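Local coordinates for protein flavin-dependent thymidylate synthase (Thermus thermophilus, PDB 6J61) that probably catalyses the reductive methylation of dUMP to dTMP as an FAD-dependent homotetramer, taking the methyl group from methylenetetrahydrofolate and reducing power from NADPH, at residues 90-93 / 94-97; 75-78 / 79-83. All blocks are in the same frame, centred on the assembly; numbering follows the deposited sequence.

Contact 1 (90-93 / 94-97). With FAD (flavin-adenine dinucleotide), chain J; PO4 (phosphate ion), chain G.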
ATOM      1  N   GLU A  90      -7.844   2.791  16.521  1.00 34.56           N
ATOM      2  CA  GLU A  90      -8.692   3.743  17.206  1.00 37.49           C
ATOM      3  C   GLU A  90      -9.626   3.131  18.246  1.00 39.60           C
ATOM      4  O   GLU A  90     -10.001   1.963  18.151  1.00 37.78           O
ATOM      5  CB  GLU A  90      -9.497   4.510  16.148  1.00 38.31           C
ATOM      6  CG  GLU A  90     -10.645   5.352  16.670  1.00 43.92           C
ATOM      7  CD  GLU A  90     -11.212   6.288  15.611  1.00 47.20           C
ATOM      8  OE1 GLU A  90     -11.445   5.831  14.470  1.00 48.28           O
ATOM      9  OE2 GLU A  90     -11.429   7.482  15.922  1.00 48.63           O
ATOM     10  N   ILE A  91      -9.978   3.938  19.243  1.00 41.89           N
ATOM     11  CA  ILE A  91     -10.904   3.544  20.295  1.00 45.31           C
ATOM     12  C   ILE A  91     -12.266   3.332  19.634  1.00 48.28           C
ATOM     13  O   ILE A  91     -12.873   4.284  19.150  1.00 48.89           O
ATOM     14  CB  ILE A  91     -11.015   4.665  21.370  1.00 44.87           C
ATOM     15  CG1 ILE A  91      -9.917   4.480  22.416  1.00 45.73           C
ATOM     16  CG2 ILE A  91     -12.384   4.662  22.026  1.00 44.33           C
ATOM     17  CD1 ILE A  91      -9.994   5.447  23.561  1.00 46.11           C
ATOM     18  N   SER A  92     -12.747   2.090  19.618  1.00 52.15           N
ATOM     19  CA  SER A  92     -14.035   1.783  18.989  1.00 55.94           C
ATOM     20  C   SER A  92     -15.286   2.189  19.763  1.00 57.98           C
ATOM     21  O   SER A  92     -15.495   1.768  20.903  1.00 57.37           O
ATOM     22  CB  SER A  92     -14.144   0.289  18.682  1.00 56.80           C
ATOM     23  OG  SER A  92     -15.492  -0.045  18.380  1.00 56.76           O
ATOM     24  N   GLY A  93     -16.129   2.990  19.120  1.00 60.57           N
ATOM     25  CA  GLY A  93     -17.359   3.416  19.756  1.00 64.42           C
ATOM     26  C   GLY A  93     -18.336   2.256  19.845  1.00 67.61           C
ATOM     27  O   GLY A  93     -19.477   2.425  20.275  1.00 68.32           O
ATOM     28  N   ARG A  94     -17.890   1.071  19.438  1.00 70.03           N
ATOM     29  CA  ARG A  94     -18.741  -0.114  19.475  1.00 72.70           C
ATOM     30  C   ARG A  94     -18.708  -0.818  20.825  1.00 74.58           C
ATOM     31  O   ARG A  94     -19.752  -1.212  21.350  1.00 74.65           O
ATOM     32  CB  ARG A  94     -18.322  -1.106  18.391  1.00 72.44           C
ATOM     33  CG  ARG A  94     -18.498  -0.603  16.979  1.00 72.78           C
ATOM     34  CD  ARG A  94     -18.314  -1.745  16.006  1.00 73.56           C
ATOM     35  NE  ARG A  94     -19.349  -2.762  16.168  1.00 74.82           N
ATOM     36  CZ  ARG A  94     -19.285  -3.984  15.647  1.00 75.22           C
ATOM     37  NH1 ARG A  94     -18.231  -4.352  14.929  1.00 75.20           N
ATOM     38  NH2 ARG A  94     -20.279  -4.842  15.841  1.00 74.65           N
ATOM     39  N   TYR A  95     -17.504  -0.978  21.375  1.00 77.22           N
ATOM     40  CA  TYR A  95     -17.304  -1.646  22.664  1.00 79.45           C
ATOM     41  C   TYR A  95     -17.306  -0.658  23.831  1.00 79.65           C
ATOM     42  O   TYR A  95     -18.088  -0.788  24.778  1.00 78.70           O
ATOM     43  CB  TYR A  95     -15.974  -2.405  22.664  1.00 81.54           C
ATOM     44  CG  TYR A  95     -15.794  -3.352  21.500  1.00 85.50           C
ATOM     45  CD1 TYR A  95     -15.648  -2.869  20.195  1.00 87.04           C
ATOM     46  CD2 TYR A  95     -15.759  -4.733  21.700  1.00 86.92           C
ATOM     47  CE1 TYR A  95     -15.471  -3.742  19.115  1.00 88.48           C
ATOM     48  CE2 TYR A  95     -15.584  -5.614  20.629  1.00 88.06           C
ATOM     49  CZ  TYR A  95     -15.440  -5.114  19.341  1.00 88.98           C
ATOM     50  OH  TYR A  95     -15.260  -5.982  18.282  1.00 89.46           O
ATOM     51  N   SER A  96     -16.419   0.330  23.748  1.00 79.50           N
ATOM     52  CA  SER A  96     -16.276   1.350  24.782  1.00 78.59           C
ATOM     53  C   SER A  96     -17.371   2.424  24.778  1.00 78.11           C
ATOM     54  O   SER A  96     -17.974   2.729  23.743  1.00 76.90           O
ATOM     55  CB  SER A  96     -14.906   2.031  24.646  1.00 77.35           C
ATOM     56  OG  SER A  96     -13.849   1.093  24.758  1.00 75.96           O
ATOM     57  N   ILE A  97     -17.631   2.977  25.959  1.00 77.64           N
ATOM     58  CA  ILE A  97     -18.605   4.048  26.104  1.00 76.95           C
ATOM     59  C   ILE A  97     -17.803   5.312  25.783  1.00 75.66           C
ATOM     60  O   ILE A  97     -16.643   5.433  26.192  1.00 75.16           O
ATOM     61  CB  ILE A  97     -19.159   4.134  27.556  1.00 77.58           C
ATOM     62  CG1 ILE A  97     -19.977   2.885  27.880  1.00 77.29           C
ATOM     63  CG2 ILE A  97     -20.032   5.380  27.720  1.00 76.58           C
ATOM     64  CD1 ILE A  97     -20.617   2.921  29.253  1.00 77.77           C
TER
HETATM   65  PA  FAD J 301      -6.882  -3.389   4.404  1.00 57.26           P
HETATM   66  O1A FAD J 301      -6.849  -2.029   4.987  1.00 57.68           O
HETATM   67  O2A FAD J 301      -7.564  -3.323   2.946  1.00 58.99           O
HETATM   68  O5B FAD J 301      -5.374  -3.938   4.296  1.00 57.36           O
HETATM   69  C5B FAD J 301      -5.381  -5.246   3.720  1.00 57.98           C
HETATM   70  C4B FAD J 301      -3.970  -5.825   3.827  1.00 59.29           C
HETATM   71  O4B FAD J 301      -3.073  -5.088   2.961  1.00 61.25           O
HETATM   72  C3B FAD J 301      -3.408  -5.696   5.244  1.00 59.78           C
HETATM   73  O3B FAD J 301      -3.765  -6.801   6.065  1.00 61.29           O
HETATM   74  C2B FAD J 301      -1.901  -5.583   4.994  1.00 60.87           C
HETATM   75  O2B FAD J 301      -1.310  -6.886   4.855  1.00 58.81           O
HETATM   76  C1B FAD J 301      -1.839  -4.747   3.687  1.00 60.87           C
HETATM   77  N9A FAD J 301      -1.768  -3.278   3.958  1.00 61.65           N
HETATM   78  C8A FAD J 301      -2.658  -2.309   3.539  1.00 60.31           C
HETATM   79  N7A FAD J 301      -2.286  -1.130   3.951  1.00 60.01           N
HETATM   80  C5A FAD J 301      -1.135  -1.246   4.661  1.00 62.02           C
HETATM   81  C6A FAD J 301      -0.263  -0.340   5.345  1.00 61.28           C
HETATM   82  N6A FAD J 301      -0.534   1.013   5.373  1.00 62.07           N
HETATM   83  N1A FAD J 301       0.833  -0.829   5.963  1.00 62.14           N
HETATM   84  C2A FAD J 301       1.125  -2.138   5.954  1.00 62.21           C
HETATM   85  N3A FAD J 301       0.341  -3.024   5.328  1.00 62.63           N
HETATM   86  C4A FAD J 301      -0.783  -2.630   4.678  1.00 62.02           C
HETATM   87  N1  FAD J 301      -9.662  -1.157  14.298  1.00 64.04           N
HETATM   88  C2  FAD J 301      -9.477  -0.198  15.214  1.00 63.85           C
HETATM   89  O2  FAD J 301      -8.909   0.823  14.868  1.00 61.44           O
HETATM   90  N3  FAD J 301      -9.891  -0.315  16.508  1.00 65.56           N
HETATM   91  C4  FAD J 301     -10.537  -1.452  16.965  1.00 65.47           C
HETATM   92  O4  FAD J 301     -10.902  -1.546  18.124  1.00 66.52           O
HETATM   93  C4X FAD J 301     -10.765  -2.560  15.983  1.00 64.50           C
HETATM   94  N5  FAD J 301     -11.365  -3.701  16.299  1.00 66.05           N
HETATM   95  C5X FAD J 301     -11.562  -4.702  15.385  1.00 66.72           C
HETATM   96  C6  FAD J 301     -12.213  -5.930  15.781  1.00 67.23           C
HETATM   97  C7  FAD J 301     -12.417  -6.958  14.855  1.00 67.03           C
HETATM   98  C7M FAD J 301     -13.100  -8.232  15.319  1.00 64.52           C
HETATM   99  C8  FAD J 301     -11.983  -6.802  13.490  1.00 66.45           C
HETATM  100  C8M FAD J 301     -12.194  -7.904  12.465  1.00 64.78           C
HETATM  101  C9  FAD J 301     -11.349  -5.615  13.082  1.00 65.32           C
HETATM  102  C9A FAD J 301     -11.118  -4.541  14.008  1.00 65.25           C
HETATM  103  N10 FAD J 301     -10.466  -3.319  13.629  1.00 64.49           N
HETATM  104  C10 FAD J 301     -10.276  -2.327  14.587  1.00 64.31           C
HETATM  105  C1' FAD J 301      -9.984  -3.052  12.256  1.00 62.85           C
HETATM  106  C2' FAD J 301      -8.782  -3.918  11.806  1.00 62.57           C
HETATM  107  O2' FAD J 301      -7.675  -3.816  12.717  1.00 60.16           O
HETATM  108  C3' FAD J 301      -8.372  -3.490  10.373  1.00 61.10           C
HETATM  109  O3' FAD J 301      -8.000  -2.097  10.350  1.00 63.07           O
HETATM  110  C4' FAD J 301      -9.532  -3.711   9.373  1.00 59.43           C
HETATM  111  O4' FAD J 301     -10.239  -4.926   9.665  1.00 59.17           O
HETATM  112  C5' FAD J 301      -8.978  -3.780   7.967  1.00 59.25           C
HETATM  113  O5' FAD J 301      -8.293  -5.021   7.822  1.00 59.66           O
HETATM  114  P   FAD J 301      -7.121  -4.826   6.744  1.00 59.10           P
HETATM  115  O1P FAD J 301      -6.146  -3.813   7.244  1.00 56.23           O
HETATM  116  O2P FAD J 301      -6.406  -6.252   6.531  1.00 57.93           O
HETATM  117  O3P FAD J 301      -7.824  -4.364   5.323  1.00 60.98           O
HETATM  118  P   PO4 G 303     -16.017   2.070  15.197  1.00 98.68           P
HETATM  119  O1  PO4 G 303     -15.897   3.250  16.100  1.00 98.09           O
HETATM  120  O2  PO4 G 303     -15.457   2.408  13.865  1.00 98.26           O
HETATM  121  O3  PO4 G 303     -15.268   0.923  15.774  1.00 98.00           O
HETATM  122  O4  PO4 G 303     -17.446   1.701  15.051  1.00 98.12           O
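S92 OG meets the turn that follows it and a bound phosphate: it gives its proton to O3 of the phosphate (2.8 Å), while R94 N lies 2.8 Å from OG in a bond of uncertain geometry. The hydroxyl lies anti to the backbone N of S92 (chi1 166°), which also sets OG in the plane of the Y95 ring, at its edge, 3.4 Å from CD1. The carbonyl O of S92 takes two weak backbone bonds, from Y95 N and S96 N. G93 N adds a second donor to the phosphate, reaching its O1 at 3.0 Å, and R94 CG comes 3.2 Å from phosphate O4. R94 NH2 turns elsewhere, to a salt bridge with E154 and the backbone O of E188 of the second subunit. E90 offers the flavin a backbone donor and acceptor: E90 N donates almost straight to FAD O2 (2.8 Å, 174°), and FAD N3 donates back to E90 O at 2.8 Å. Its buried carboxylate bonds T166 through OE2 and pairs with R82 of the second subunit through OE1. The phosphate, probably from the crystallisation liquor and also held by Q79 and R82 of the second subunit, is consistent with a site for the phosphate of dUMP, which this loop is predicted to bind.

Contact 2 (75-78 / 79-83). With FAD (flavin-adenine dinucleotide), chain N; PO4 (phosphate ion), chain L.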
ATOM      1  N   PHE A  75     -13.945  14.734  13.083  1.00 37.32           N
ATOM      2  CA  PHE A  75     -13.787  15.335  11.758  1.00 37.91           C
ATOM      3  C   PHE A  75     -12.315  15.571  11.390  1.00 38.55           C
ATOM      4  O   PHE A  75     -11.963  15.647  10.216  1.00 38.59           O
ATOM      5  CB  PHE A  75     -14.613  16.633  11.614  1.00 36.77           C
ATOM      6  CG  PHE A  75     -14.018  17.828  12.297  1.00 37.28           C
ATOM      7  CD1 PHE A  75     -14.063  17.955  13.681  1.00 35.57           C
ATOM      8  CD2 PHE A  75     -13.420  18.835  11.549  1.00 37.08           C
ATOM      9  CE1 PHE A  75     -13.521  19.068  14.309  1.00 39.08           C
ATOM     10  CE2 PHE A  75     -12.875  19.952  12.167  1.00 39.24           C
ATOM     11  CZ  PHE A  75     -12.924  20.072  13.552  1.00 38.39           C
ATOM     12  N   VAL A  76     -11.451  15.679  12.388  1.00 38.55           N
ATOM     13  CA  VAL A  76     -10.041  15.838  12.087  1.00 39.11           C
ATOM     14  C   VAL A  76      -9.483  14.435  11.818  1.00 38.28           C
ATOM     15  O   VAL A  76      -8.647  14.241  10.924  1.00 39.65           O
ATOM     16  CB  VAL A  76      -9.291  16.495  13.255  1.00 38.77           C
ATOM     17  CG1 VAL A  76      -7.788  16.367  13.065  1.00 40.54           C
ATOM     18  CG2 VAL A  76      -9.662  17.958  13.322  1.00 39.47           C
ATOM     19  N   ALA A  77      -9.973  13.459  12.574  1.00 35.27           N
ATOM     20  CA  ALA A  77      -9.535  12.076  12.427  1.00 34.08           C
ATOM     21  C   ALA A  77      -9.792  11.533  11.027  1.00 34.62           C
ATOM     22  O   ALA A  77      -8.971  10.795  10.487  1.00 34.72           O
ATOM     23  CB  ALA A  77     -10.223  11.198  13.453  1.00 31.43           C
ATOM     24  N   ARG A  78     -10.928  11.899  10.444  1.00 35.51           N
ATOM     25  CA  ARG A  78     -11.289  11.435   9.113  1.00 36.93           C
ATOM     26  C   ARG A  78     -10.369  11.934   7.996  1.00 37.61           C
ATOM     27  O   ARG A  78     -10.135  11.214   7.017  1.00 37.82           O
ATOM     28  CB  ARG A  78     -12.748  11.799   8.808  1.00 38.06           C
ATOM     29  CG  ARG A  78     -13.726  10.867   9.502  1.00 43.77           C
ATOM     30  CD  ARG A  78     -15.162  11.335   9.409  1.00 47.45           C
ATOM     31  NE  ARG A  78     -15.712  11.274   8.059  1.00 51.44           N
ATOM     32  CZ  ARG A  78     -16.110  12.338   7.362  1.00 50.35           C
ATOM     33  NH1 ARG A  78     -16.012  13.553   7.884  1.00 47.61           N
ATOM     34  NH2 ARG A  78     -16.622  12.181   6.149  1.00 50.26           N
ATOM     35  N   GLN A  79      -9.853  13.155   8.133  1.00 36.08           N
ATOM     36  CA  GLN A  79      -8.949  13.707   7.130  1.00 36.20           C
ATOM     37  C   GLN A  79      -7.606  13.045   7.343  1.00 35.15           C
ATOM     38  O   GLN A  79      -6.868  12.747   6.408  1.00 35.72           O
ATOM     39  CB  GLN A  79      -8.796  15.211   7.317  1.00 37.29           C
ATOM     40  CG  GLN A  79     -10.113  15.903   7.541  1.00 39.33           C
ATOM     41  CD  GLN A  79      -9.984  17.401   7.499  1.00 39.81           C
ATOM     42  OE1 GLN A  79      -9.091  17.970   8.122  1.00 42.70           O
ATOM     43  NE2 GLN A  79     -10.884  18.057   6.768  1.00 39.59           N
ATOM     44  N   TRP A  80      -7.298  12.817   8.603  1.00 33.28           N
ATOM     45  CA  TRP A  80      -6.056  12.187   8.948  1.00 33.72           C
ATOM     46  C   TRP A  80      -6.019  10.765   8.389  1.00 34.84           C
ATOM     47  O   TRP A  80      -4.984  10.313   7.888  1.00 35.94           O
ATOM     48  CB  TRP A  80      -5.913  12.148  10.467  1.00 32.83           C
ATOM     49  CG  TRP A  80      -4.508  11.992  10.955  1.00 30.75           C
ATOM     50  CD1 TRP A  80      -3.560  11.117  10.495  1.00 32.20           C
ATOM     51  CD2 TRP A  80      -3.905  12.704  12.035  1.00 29.43           C
ATOM     52  NE1 TRP A  80      -2.399  11.243  11.229  1.00 32.35           N
ATOM     53  CE2 TRP A  80      -2.586  12.211  12.181  1.00 30.95           C
ATOM     54  CE3 TRP A  80      -4.349  13.707  12.899  1.00 25.94           C
ATOM     55  CZ2 TRP A  80      -1.713  12.692  13.156  1.00 30.16           C
ATOM     56  CZ3 TRP A  80      -3.479  14.180  13.872  1.00 28.71           C
ATOM     57  CH2 TRP A  80      -2.178  13.675  13.993  1.00 27.27           C
ATOM     58  N   PHE A  81      -7.145  10.062   8.466  1.00 35.54           N
ATOM     59  CA  PHE A  81      -7.192   8.678   8.005  1.00 36.99           C
ATOM     60  C   PHE A  81      -7.204   8.503   6.491  1.00 37.05           C
ATOM     61  O   PHE A  81      -7.090   7.382   6.000  1.00 35.41           O
ATOM     62  CB  PHE A  81      -8.380   7.938   8.644  1.00 37.02           C
ATOM     63  CG  PHE A  81      -8.295   7.824  10.145  1.00 37.19           C
ATOM     64  CD1 PHE A  81      -7.193   8.323  10.844  1.00 39.05           C
ATOM     65  CD2 PHE A  81      -9.333   7.245  10.870  1.00 37.26           C
ATOM     66  CE1 PHE A  81      -7.131   8.249  12.246  1.00 38.38           C
ATOM     67  CE2 PHE A  81      -9.278   7.166  12.271  1.00 37.50           C
ATOM     68  CZ  PHE A  81      -8.175   7.670  12.954  1.00 36.36           C
ATOM     69  N   ARG A  82      -7.334   9.607   5.759  1.00 38.75           N
ATOM     70  CA  ARG A  82      -7.322   9.566   4.297  1.00 40.16           C
ATOM     71  C   ARG A  82      -5.960   9.075   3.828  1.00 38.61           C
ATOM     72  O   ARG A  82      -5.799   8.681   2.677  1.00 41.05           O
ATOM     73  CB  ARG A  82      -7.579  10.958   3.706  1.00 43.07           C
ATOM     74  CG  ARG A  82      -9.011  11.450   3.828  1.00 48.45           C
ATOM     75  CD  ARG A  82      -9.961  10.610   2.987  1.00 53.71           C
ATOM     76  NE  ARG A  82     -11.369  10.871   3.296  1.00 56.16           N
ATOM     77  CZ  ARG A  82     -11.940  12.068   3.231  1.00 56.55           C
ATOM     78  NH1 ARG A  82     -11.226  13.127   2.865  1.00 56.60           N
ATOM     79  NH2 ARG A  82     -13.221  12.205   3.542  1.00 56.17           N
ATOM     80  N   HIS A  83      -4.986   9.129   4.731  1.00 37.03           N
ATOM     81  CA  HIS A  83      -3.620   8.696   4.470  1.00 35.67           C
ATOM     82  C   HIS A  83      -3.551   7.211   4.784  1.00 36.35           C
ATOM     83  O   HIS A  83      -3.529   6.793   5.948  1.00 36.56           O
ATOM     84  CB  HIS A  83      -2.645   9.487   5.342  1.00 35.02           C
ATOM     85  CG  HIS A  83      -2.659  10.958   5.063  1.00 36.27           C
ATOM     86  ND1 HIS A  83      -1.751  11.566   4.223  1.00 35.16           N
ATOM     87  CD2 HIS A  83      -3.505  11.935   5.469  1.00 35.74           C
ATOM     88  CE1 HIS A  83      -2.038  12.852   4.122  1.00 35.07           C
ATOM     89  NE2 HIS A  83      -3.098  13.102   4.868  1.00 37.14           N
TER
HETATM   90  PA  FAD N 301      -1.482   8.367   1.458  1.00 68.91           P
HETATM   91  O1A FAD N 301      -2.856   7.865   1.701  1.00 67.75           O
HETATM   92  O2A FAD N 301      -0.594   8.170   2.795  1.00 67.78           O
HETATM   93  O5B FAD N 301      -0.836   7.520   0.258  1.00 67.08           O
HETATM   94  C5B FAD N 301       0.413   8.100  -0.125  1.00 64.08           C
HETATM   95  C4B FAD N 301       0.769   7.531  -1.493  1.00 63.46           C
HETATM   96  O4B FAD N 301       0.902   6.096  -1.388  1.00 64.98           O
HETATM   97  C3B FAD N 301      -0.345   7.786  -2.494  1.00 62.68           C
HETATM   98  O3B FAD N 301      -0.233   9.044  -3.161  1.00 61.09           O
HETATM   99  C2B FAD N 301      -0.247   6.600  -3.442  1.00 62.93           C
HETATM  100  O2B FAD N 301       0.679   6.886  -4.498  1.00 64.13           O
HETATM  101  C1B FAD N 301       0.224   5.442  -2.520  1.00 64.38           C
HETATM  102  N9A FAD N 301      -0.892   4.572  -2.036  1.00 65.76           N
HETATM  103  C8A FAD N 301      -1.179   4.273  -0.725  1.00 66.32           C
HETATM  104  N7A FAD N 301      -2.213   3.482  -0.643  1.00 66.46           N
HETATM  105  C5A FAD N 301      -2.670   3.209  -1.883  1.00 66.28           C
HETATM  106  C6A FAD N 301      -3.740   2.428  -2.415  1.00 66.30           C
HETATM  107  N6A FAD N 301      -4.588   1.733  -1.573  1.00 66.07           N
HETATM  108  N1A FAD N 301      -3.909   2.378  -3.756  1.00 65.60           N
HETATM  109  C2A FAD N 301      -3.097   3.047  -4.590  1.00 66.21           C
HETATM  110  N3A FAD N 301      -2.079   3.795  -4.134  1.00 65.71           N
HETATM  111  C4A FAD N 301      -1.832   3.905  -2.808  1.00 66.07           C
HETATM  112  N1  FAD N 301     -10.550  13.648  -0.614  1.00 91.60           N
HETATM  113  C2  FAD N 301     -11.853  13.400  -0.829  1.00 90.70           C
HETATM  114  O2  FAD N 301     -12.274  12.280  -0.601  1.00 88.13           O
HETATM  115  N3  FAD N 301     -12.719  14.335  -1.290  1.00 92.28           N
HETATM  116  C4  FAD N 301     -12.319  15.627  -1.575  1.00 92.83           C
HETATM  117  O4  FAD N 301     -13.114  16.456  -1.992  1.00 93.48           O
HETATM  118  C4X FAD N 301     -10.874  15.968  -1.360  1.00 92.32           C
HETATM  119  N5  FAD N 301     -10.367  17.175  -1.604  1.00 92.73           N
HETATM  120  C5X FAD N 301      -9.048  17.461  -1.404  1.00 93.15           C
HETATM  121  C6  FAD N 301      -8.548  18.779  -1.690  1.00 93.54           C
HETATM  122  C7  FAD N 301      -7.204  19.083  -1.493  1.00 93.77           C
HETATM  123  C7M FAD N 301      -6.722  20.487  -1.809  1.00 93.87           C
HETATM  124  C8  FAD N 301      -6.295  18.084  -0.997  1.00 93.23           C
HETATM  125  C8M FAD N 301      -4.831  18.398  -0.778  1.00 92.64           C
HETATM  126  C9  FAD N 301      -6.754  16.787  -0.708  1.00 92.76           C
HETATM  127  C9A FAD N 301      -8.134  16.440  -0.903  1.00 92.52           C
HETATM  128  N10 FAD N 301      -8.639  15.125  -0.624  1.00 91.44           N
HETATM  129  C10 FAD N 301      -9.996  14.863  -0.844  1.00 91.90           C
HETATM  130  C1' FAD N 301      -7.773  14.034  -0.107  1.00 88.61           C
HETATM  131  C2' FAD N 301      -6.891  13.366  -1.194  1.00 86.15           C
HETATM  132  O2' FAD N 301      -7.691  12.895  -2.283  1.00 85.57           O
HETATM  133  C3' FAD N 301      -6.096  12.189  -0.575  1.00 84.57           C
HETATM  134  O3' FAD N 301      -7.001  11.146  -0.171  1.00 83.80           O
HETATM  135  C4' FAD N 301      -5.255  12.660   0.655  1.00 82.81           C
HETATM  136  O4' FAD N 301      -4.634  13.932   0.390  1.00 83.31           O
HETATM  137  C5' FAD N 301      -4.170  11.634   0.976  1.00 79.85           C
HETATM  138  O5' FAD N 301      -3.118  11.792   0.026  1.00 76.43           O
HETATM  139  P   FAD N 301      -2.406  10.369  -0.228  1.00 74.20           P
HETATM  140  O1P FAD N 301      -3.425   9.326  -0.544  1.00 74.06           O
HETATM  141  O2P FAD N 301      -1.402  10.554  -1.461  1.00 74.21           O
HETATM  142  O3P FAD N 301      -1.530   9.981   1.124  1.00 72.34           O
HETATM  143  P   PO4 L 303     -13.658  16.431   4.737  1.00 52.77           P
HETATM  144  O1  PO4 L 303     -13.310  16.781   6.138  1.00 53.61           O
HETATM  145  O2  PO4 L 303     -15.131  16.496   4.566  1.00 52.11           O
HETATM  146  O3  PO4 L 303     -13.186  15.056   4.440  1.00 54.98           O
HETATM  147  O4  PO4 L 303     -13.001  17.387   3.808  1.00 52.25           O
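F81 lays one face of its ring over the carbonyl O of A77, which sits 3.0 Å above the ring plane and toward the rim, while CZ reaches the methyl CB of A77 at 4.1 Å. With CG anti to its own carbonyl carbon (chi1 -63°), the ring folds back along the helix instead of running on with the chain. The same A77 O accepts the backbone N of F81 at 2.8 Å, so the oxygen is held by an N-H and roofed by the ring of one residue. Replacing F81 with an alanine is likely to leave A77 O and A77 CB without the ring that lies on them. One residue earlier V76 O takes W80 N at 3.0 Å, and V76 CG1 touches the edge of the indole, whose ring stacks on F180.

Q79 and R82 reach a phosphate. Q79 extends past F75 O, its CG 3.3 Å from that oxygen, and NE2 donates to phosphate O1 at 2.8 Å. R82, bent at chi2 (-66°), carries its guanidinium between R78 O over one face and flavin O2 over the other; at its edge NH2 donates to phosphate O3 at 3.0 Å, with a weaker bond from NH1. R82 and R78 both form salt bridges with E90 of the second subunit, whose carboxylate probably offsets their neighbouring charges. A type I turn from W80 to H83 brings the H83 ring under FAD C5', with W80 O in plane at its edge. This is a helix end opening into the start of the ThyX motif, where R82 and H83 line the FAD pocket of the flavin-dependent thymidylate synthases, beside a predicted dUMP site.

From the N terminus the chain leaves strand 65-73 and enters helix 74-80, where contact 2 joins successive i to i+4 neighbours along the helix and into the turn after it. Strand 87-90, at one margin of the antiparallel sheet, follows, and contact 1 then closes a tight turn in the loop beyond it. The two are in series, neither nested nor crossed, with centres about 17 Å apart. They still meet within the chain: E90 OE1 lies 3.4 Å from F81 CE2, joining the strand's end to the helix's end. Between subunits the pairing is reciprocal: 75-83 of one copy and 90-97 of the other meet twice, and each pair completes a phosphate site beside a flavin.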